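Local coordinates for protein papain-like cysteine protease (PDB 3MTV) that probably acts as a papain-like cysteine protease released from the viral polyprotein, helps suppress host interferon signalling, and has been described as a metal-dependent nuclease, at residues V3-M12 and P23-V34. Numbering follows the deposited sequence.
Sequences VYDIGRGAVM and PRGGNEVKFEPV
Val3 sets one methyl squarely on the ring of Phe31: CG1 stands 3.8 Å from the ring centroid and only 8° off its normal, a CH-pi contact over the middle of the face. With CG1 anti to the backbone N (chi1 174°), the branch is carried onto the ring, and Val11 CG1 comes in obliquely near CD1; Trp156 of the second subunit meets the same ring edge-to-face. A second bump, Val34 CG1, lodges among the aliphatic parts of Tyr4, Ile6 and Met12, 3.8 Å from both Ile6 CG2 and Met12 CE; the Met12 chain, bent at its last torsion, crosses Val34 at about a right angle. Between these two apolar fittings the backbones are bridged at Asp5 and Pro33, where Asp5 N donates to Glu32 O (2.9 Å) and Val34 N returns a weak bond to Asp5 O. At the other end Ala10 and Pro23 form an antiparallel non-hydrogen-bonded pair, where strand 10-15 is still paired with the end of strand 18-23.

The Asp5 carboxylate divides its oxygens between two tasks. OD1 forms a salt bridge with Arg24 NH1 (2.7 Å), the two flat groups turned 83° apart, while OD2 takes the Gly7 N-H in an Asx turn beside the type I' hairpin turn. Arg24 is extended from CG to NE, with Val29 O lying over one guanidinium face.

The loop after strand 18-23 passes over the face of the four-stranded antiparallel sheet that carries Val3, Asp5 and Val11, and reaches outer strand 3-7 at the Asp5-Pro33 bridge. Helix 39-48 packs against Ala10 through His46 and against Met12 through Leu45.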
ATOM      1  N   VAL A   3      -7.090  -7.066  -1.781  1.00 53.33           N
ATOM      2  CA  VAL A   3      -6.231  -6.249  -2.700  1.00 45.77           C
ATOM      3  C   VAL A   3      -6.302  -6.552  -4.196  1.00 48.68           C
ATOM      4  O   VAL A   3      -6.152  -7.689  -4.579  1.00 73.99           O
ATOM      5  CB  VAL A   3      -4.740  -6.394  -2.299  1.00 42.46           C
ATOM      6  CG1 VAL A   3      -3.735  -5.711  -3.254  1.00 30.48           C
ATOM      7  CG2 VAL A   3      -4.568  -5.838  -1.023  1.00 46.83           C
ATOM      8  N   TYR A   4      -6.481  -5.570  -5.087  1.00 62.92           N
ATOM      9  CA  TYR A   4      -6.819  -5.896  -6.491  1.00 54.22           C
ATOM     10  C   TYR A   4      -6.011  -5.086  -7.436  1.00 47.32           C
ATOM     11  O   TYR A   4      -5.752  -3.964  -7.125  1.00 62.19           O
ATOM     12  CB  TYR A   4      -8.261  -5.518  -6.740  1.00 51.14           C
ATOM     13  CG  TYR A   4      -9.262  -6.161  -5.790  1.00 64.82           C
ATOM     14  CD1 TYR A   4      -9.673  -5.512  -4.615  1.00 46.83           C
ATOM     15  CD2 TYR A   4      -9.804  -7.421  -6.049  1.00 73.47           C
ATOM     16  CE1 TYR A   4     -10.593  -6.096  -3.733  1.00 59.88           C
ATOM     17  CE2 TYR A   4     -10.726  -8.019  -5.140  1.00 62.33           C
ATOM     18  CZ  TYR A   4     -11.142  -7.347  -4.023  1.00 67.84           C
ATOM     19  OH  TYR A   4     -12.051  -7.954  -3.153  1.00 77.50           O
ATOM     20  N   ASP A   5      -5.629  -5.633  -8.571  1.00 44.50           N
ATOM     21  CA  ASP A   5      -5.044  -4.889  -9.654  1.00 41.84           C
ATOM     22  C   ASP A   5      -6.141  -4.080 -10.342  1.00 61.65           C
ATOM     23  O   ASP A   5      -7.198  -4.626 -10.650  1.00 84.66           O
ATOM     24  CB  ASP A   5      -4.487  -5.878 -10.666  1.00 43.60           C
ATOM     25  CG  ASP A   5      -3.752  -5.201 -11.828  1.00 73.31           C
ATOM     26  OD1 ASP A   5      -2.502  -5.466 -12.093  1.00 73.04           O
ATOM     27  OD2 ASP A   5      -4.471  -4.422 -12.496  1.00 54.35           O
ATOM     28  N   ILE A   6      -5.900  -2.802 -10.624  1.00 62.02           N
ATOM     29  CA  ILE A   6      -6.958  -1.910 -11.048  1.00 46.51           C
ATOM     30  C   ILE A   6      -6.541  -1.134 -12.238  1.00 44.63           C
ATOM     31  O   ILE A   6      -7.201  -0.155 -12.627  1.00 53.66           O
ATOM     32  CB  ILE A   6      -7.284  -0.872 -10.002  1.00 56.14           C
ATOM     33  CG1 ILE A   6      -6.039   0.040  -9.795  1.00 61.84           C
ATOM     34  CG2 ILE A   6      -7.743  -1.496  -8.707  1.00 41.08           C
ATOM     35  CD1 ILE A   6      -6.341   1.181  -8.720  1.00 50.56           C
ATOM     36  N   GLY A   7      -5.443  -1.560 -12.804  1.00 39.61           N
ATOM     37  CA  GLY A   7      -5.003  -1.045 -14.060  1.00 40.48           C
ATOM     38  C   GLY A   7      -4.010   0.072 -13.911  1.00 57.06           C
ATOM     39  O   GLY A   7      -3.702   0.481 -12.808  1.00 56.96           O
ATOM     40  N   ARG A   8      -3.500   0.492 -15.059  1.00 60.87           N
ATOM     41  CA  ARG A   8      -2.625   1.641 -15.247  1.00 73.53           C
ATOM     42  C   ARG A   8      -1.651   1.768 -14.085  1.00 78.90           C
ATOM     43  O   ARG A   8      -1.428   2.860 -13.542  1.00 66.15           O
ATOM     44  CB  ARG A   8      -3.428   2.930 -15.555  1.00 66.24           C
ATOM     45  CG  ARG A   8      -4.387   3.251 -14.440  1.00 70.36           C
ATOM     46  CD  ARG A   8      -5.905   3.141 -14.832  1.00 89.89           C
ATOM     47  NE  ARG A   8      -6.733   2.782 -13.634  1.00 89.32           N
ATOM     48  CZ  ARG A   8      -7.886   3.383 -13.294  1.00 82.48           C
ATOM     49  NH1 ARG A   8      -8.346   4.371 -14.083  1.00 93.10           N
ATOM     50  NH2 ARG A   8      -8.550   3.039 -12.168  1.00 57.13           N
ATOM     51  N   GLY A   9      -1.074   0.634 -13.681  1.00 64.76           N
ATOM     52  CA  GLY A   9       0.101   0.733 -12.841  1.00 43.51           C
ATOM     53  C   GLY A   9      -0.206   0.751 -11.352  1.00 42.55           C
ATOM     54  O   GLY A   9       0.672   0.656 -10.580  1.00 61.88           O
ATOM     55  N   ALA A  10      -1.449   0.773 -10.939  1.00 48.23           N
ATOM     56  CA  ALA A  10      -1.778   0.691  -9.528  1.00 52.62           C
ATOM     57  C   ALA A  10      -2.472  -0.582  -9.024  1.00 70.50           C
ATOM     58  O   ALA A  10      -2.931  -1.491  -9.829  1.00 56.54           O
ATOM     59  CB  ALA A  10      -2.714   1.791  -9.247  1.00 43.03           C
ATOM     60  N   VAL A  11      -2.685  -0.564  -7.699  1.00 34.57           N
ATOM     61  CA  VAL A  11      -3.498  -1.596  -7.127  1.00 42.37           C
ATOM     62  C   VAL A  11      -4.252  -1.010  -5.984  1.00 51.84           C
ATOM     63  O   VAL A  11      -3.906   0.044  -5.554  1.00 55.24           O
ATOM     64  CB  VAL A  11      -2.616  -2.689  -6.483  1.00 57.06           C
ATOM     65  CG1 VAL A  11      -1.913  -3.469  -7.512  1.00 48.49           C
ATOM     66  CG2 VAL A  11      -1.619  -2.111  -5.477  1.00 42.10           C
ATOM     67  N   MET A  12      -5.216  -1.695  -5.384  1.00 40.88           N
ATOM     68  CA  MET A  12      -5.976  -0.926  -4.445  1.00 48.36           C
ATOM     69  C   MET A  12      -6.316  -1.751  -3.304  1.00 56.96           C
ATOM     70  O   MET A  12      -6.625  -2.894  -3.524  1.00 62.08           O
ATOM     71  CB  MET A  12      -7.295  -0.541  -5.084  1.00 57.48           C
ATOM     72  CG  MET A  12      -8.346  -0.243  -4.066  1.00 64.76           C
ATOM     73  SD  MET A  12      -9.888   0.473  -4.694  1.00 80.81           S
ATOM     74  CE  MET A  12     -10.706  -0.864  -5.525  1.00 46.46           C
ATOM     75  N   PRO A  23       1.291   2.006  -6.081  1.00 46.59           N
ATOM     76  CA  PRO A  23       1.760   1.547  -7.406  1.00 56.08           C
ATOM     77  C   PRO A  23       1.972   0.021  -7.409  1.00 59.14           C
ATOM     78  O   PRO A  23       1.960  -0.541  -6.309  1.00 54.77           O
ATOM     79  CB  PRO A  23       3.045   2.357  -7.672  1.00 40.51           C
ATOM     80  CG  PRO A  23       3.007   3.441  -6.742  1.00 49.52           C
ATOM     81  CD  PRO A  23       2.213   2.976  -5.494  1.00 44.82           C
ATOM     82  N   ARG A  24       2.102  -0.615  -8.588  1.00 54.31           N
ATOM     83  CA  ARG A  24       1.823  -2.038  -8.770  1.00 60.34           C
ATOM     84  C   ARG A  24       3.108  -2.562  -8.226  1.00 57.90           C
ATOM     85  O   ARG A  24       3.151  -3.277  -7.174  1.00 41.97           O
ATOM     86  CB  ARG A  24       1.610  -2.397 -10.265  1.00 57.27           C
ATOM     87  CG  ARG A  24       1.567  -3.895 -10.727  1.00 58.10           C
ATOM     88  CD  ARG A  24       1.192  -3.942 -12.286  1.00 65.42           C
ATOM     89  NE  ARG A  24       1.711  -5.127 -13.037  1.00100.04           N
ATOM     90  CZ  ARG A  24       1.005  -6.146 -13.642  1.00127.43           C
ATOM     91  NH1 ARG A  24      -0.396  -6.235 -13.666  1.00 73.20           N
ATOM     92  NH2 ARG A  24       1.742  -7.121 -14.266  1.00 79.39           N
ATOM     93  N   GLY A  25       4.154  -2.084  -8.863  1.00 38.40           N
ATOM     94  CA  GLY A  25       5.414  -2.768  -8.784  1.00 40.22           C
ATOM     95  C   GLY A  25       5.794  -3.345 -10.133  1.00 52.90           C
ATOM     96  O   GLY A  25       5.266  -2.923 -11.179  1.00 68.84           O
ATOM     97  N   GLY A  26       6.656  -4.349 -10.119  1.00 56.02           N
ATOM     98  CA  GLY A  26       7.023  -5.066 -11.337  1.00 52.66           C
ATOM     99  C   GLY A  26       6.014  -6.109 -11.875  1.00 85.42           C
ATOM    100  O   GLY A  26       4.858  -6.410 -11.291  1.00 53.20           O
ATOM    101  N   ASN A  27       6.456  -6.694 -12.997  1.00 56.77           N
ATOM    102  CA  ASN A  27       5.514  -7.531 -13.756  1.00 81.46           C
ATOM    103  C   ASN A  27       5.130  -8.732 -12.975  1.00 69.79           C
ATOM    104  O   ASN A  27       4.332  -9.513 -13.446  1.00 89.59           O
ATOM    105  CB  ASN A  27       6.082  -8.075 -15.057  1.00 79.24           C
ATOM    106  CG  ASN A  27       6.683  -7.014 -15.892  1.00110.53           C
ATOM    107  OD1 ASN A  27       5.990  -6.032 -16.270  1.00 80.98           O
ATOM    108  ND2 ASN A  27       8.001  -7.166 -16.188  1.00 82.84           N
ATOM    109  N   GLU A  28       5.771  -8.942 -11.841  1.00 63.68           N
ATOM    110  CA  GLU A  28       5.486 -10.101 -11.032  1.00 51.45           C
ATOM    111  C   GLU A  28       4.313  -9.733 -10.149  1.00 63.88           C
ATOM    112  O   GLU A  28       3.602 -10.597  -9.621  1.00 50.81           O
ATOM    113  CB  GLU A  28       6.665 -10.489 -10.149  1.00 52.14           C
ATOM    114  CG  GLU A  28       6.646  -9.702  -8.772  1.00 72.40           C
ATOM    115  CD  GLU A  28       7.786  -8.622  -8.541  1.00 81.62           C
ATOM    116  OE1 GLU A  28       8.564  -8.204  -9.472  1.00 89.12           O
ATOM    117  OE2 GLU A  28       7.912  -8.187  -7.363  1.00101.38           O
ATOM    118  N   VAL A  29       4.093  -8.442  -9.958  1.00 54.09           N
ATOM    119  CA  VAL A  29       2.960  -8.171  -9.127  1.00 58.80           C
ATOM    120  C   VAL A  29       1.670  -8.357  -9.896  1.00 58.28           C
ATOM    121  O   VAL A  29       1.449  -7.698 -10.895  1.00 74.40           O
ATOM    122  CB  VAL A  29       2.961  -6.827  -8.608  1.00 64.41           C
ATOM    123  CG1 VAL A  29       1.775  -6.791  -7.775  1.00 51.52           C
ATOM    124  CG2 VAL A  29       4.180  -6.576  -7.753  1.00 50.23           C
ATOM    125  N   LYS A  30       0.850  -9.289  -9.463  1.00 52.75           N
ATOM    126  CA  LYS A  30      -0.271  -9.771 -10.286  1.00 65.98           C
ATOM    127  C   LYS A  30      -1.357 -10.315  -9.453  1.00 54.40           C
ATOM    128  O   LYS A  30      -1.388 -11.458  -9.145  1.00 60.05           O
ATOM    129  CB  LYS A  30       0.130 -10.815 -11.338  1.00 41.54           C
ATOM    130  CG  LYS A  30       1.161 -10.247 -12.358  1.00 58.31           C
ATOM    131  CD  LYS A  30       1.155 -11.094 -13.605  1.00 85.27           C
ATOM    132  CE  LYS A  30       1.533 -10.351 -14.912  1.00107.92           C
ATOM    133  NZ  LYS A  30       2.367 -11.265 -15.812  1.00 99.26           N
ATOM    134  N   PHE A  31      -2.274  -9.460  -9.079  1.00 61.69           N
ATOM    135  CA  PHE A  31      -3.374  -9.905  -8.288  1.00 54.82           C
ATOM    136  C   PHE A  31      -4.604  -9.999  -9.138  1.00 59.89           C
ATOM    137  O   PHE A  31      -4.626  -9.550 -10.278  1.00 58.59           O
ATOM    138  CB  PHE A  31      -3.759  -8.795  -7.290  1.00 67.97           C
ATOM    139  CG  PHE A  31      -2.768  -8.542  -6.233  1.00 52.63           C
ATOM    140  CD1 PHE A  31      -1.768  -7.631  -6.397  1.00 74.38           C
ATOM    141  CD2 PHE A  31      -2.829  -9.218  -5.032  1.00 74.42           C
ATOM    142  CE1 PHE A  31      -0.805  -7.433  -5.329  1.00 63.69           C
ATOM    143  CE2 PHE A  31      -1.874  -9.028  -4.046  1.00 43.01           C
ATOM    144  CZ  PHE A  31      -0.881  -8.135  -4.204  1.00 51.34           C
ATOM    145  N   GLU A  32      -5.678 -10.415  -8.466  1.00 69.62           N
ATOM    146  CA  GLU A  32      -7.022 -10.444  -8.994  1.00 58.95           C
ATOM    147  C   GLU A  32      -7.536  -9.096  -9.452  1.00 70.44           C
ATOM    148  O   GLU A  32      -7.202  -8.097  -8.845  1.00 75.73           O
ATOM    149  CB  GLU A  32      -7.932 -11.056  -7.950  1.00 61.26           C
ATOM    150  CG  GLU A  32      -7.812 -12.580  -7.932  1.00 73.17           C
ATOM    151  CD  GLU A  32      -8.767 -13.216  -6.897  1.00129.03           C
ATOM    152  OE1 GLU A  32      -9.810 -12.436  -6.563  1.00 74.51           O
ATOM    153  OE2 GLU A  32      -8.432 -14.444  -6.465  1.00 84.73           O
ATOM    154  N   PRO A  33      -8.330  -9.052 -10.533  1.00 69.50           N
ATOM    155  CA  PRO A  33      -8.694  -7.686 -10.764  1.00 67.15           C
ATOM    156  C   PRO A  33      -9.922  -7.364 -10.039  1.00 68.35           C
ATOM    157  O   PRO A  33     -10.482  -8.182  -9.319  1.00 61.59           O
ATOM    158  CB  PRO A  33      -8.936  -7.629 -12.251  1.00 71.77           C
ATOM    159  CG  PRO A  33      -8.191  -8.692 -12.787  1.00 61.45           C
ATOM    160  CD  PRO A  33      -8.320  -9.779 -11.789  1.00 64.69           C
ATOM    161  N   VAL A  34     -10.282  -6.111 -10.228  1.00 72.80           N
ATOM    162  CA  VAL A  34     -11.285  -5.506  -9.452  1.00 69.04           C
ATOM    163  C   VAL A  34     -12.598  -5.990  -9.966  1.00 74.17           C
ATOM    164  O   VAL A  34     -12.848  -5.947 -11.170  1.00 62.15           O
ATOM    165  CB  VAL A  34     -11.358  -3.967  -9.672  1.00 79.17           C
ATOM    166  CG1 VAL A  34     -11.095  -3.310  -8.432  1.00 39.01           C
ATOM    167  CG2 VAL A  34     -10.564  -3.391 -10.949  1.00 41.28           C
TER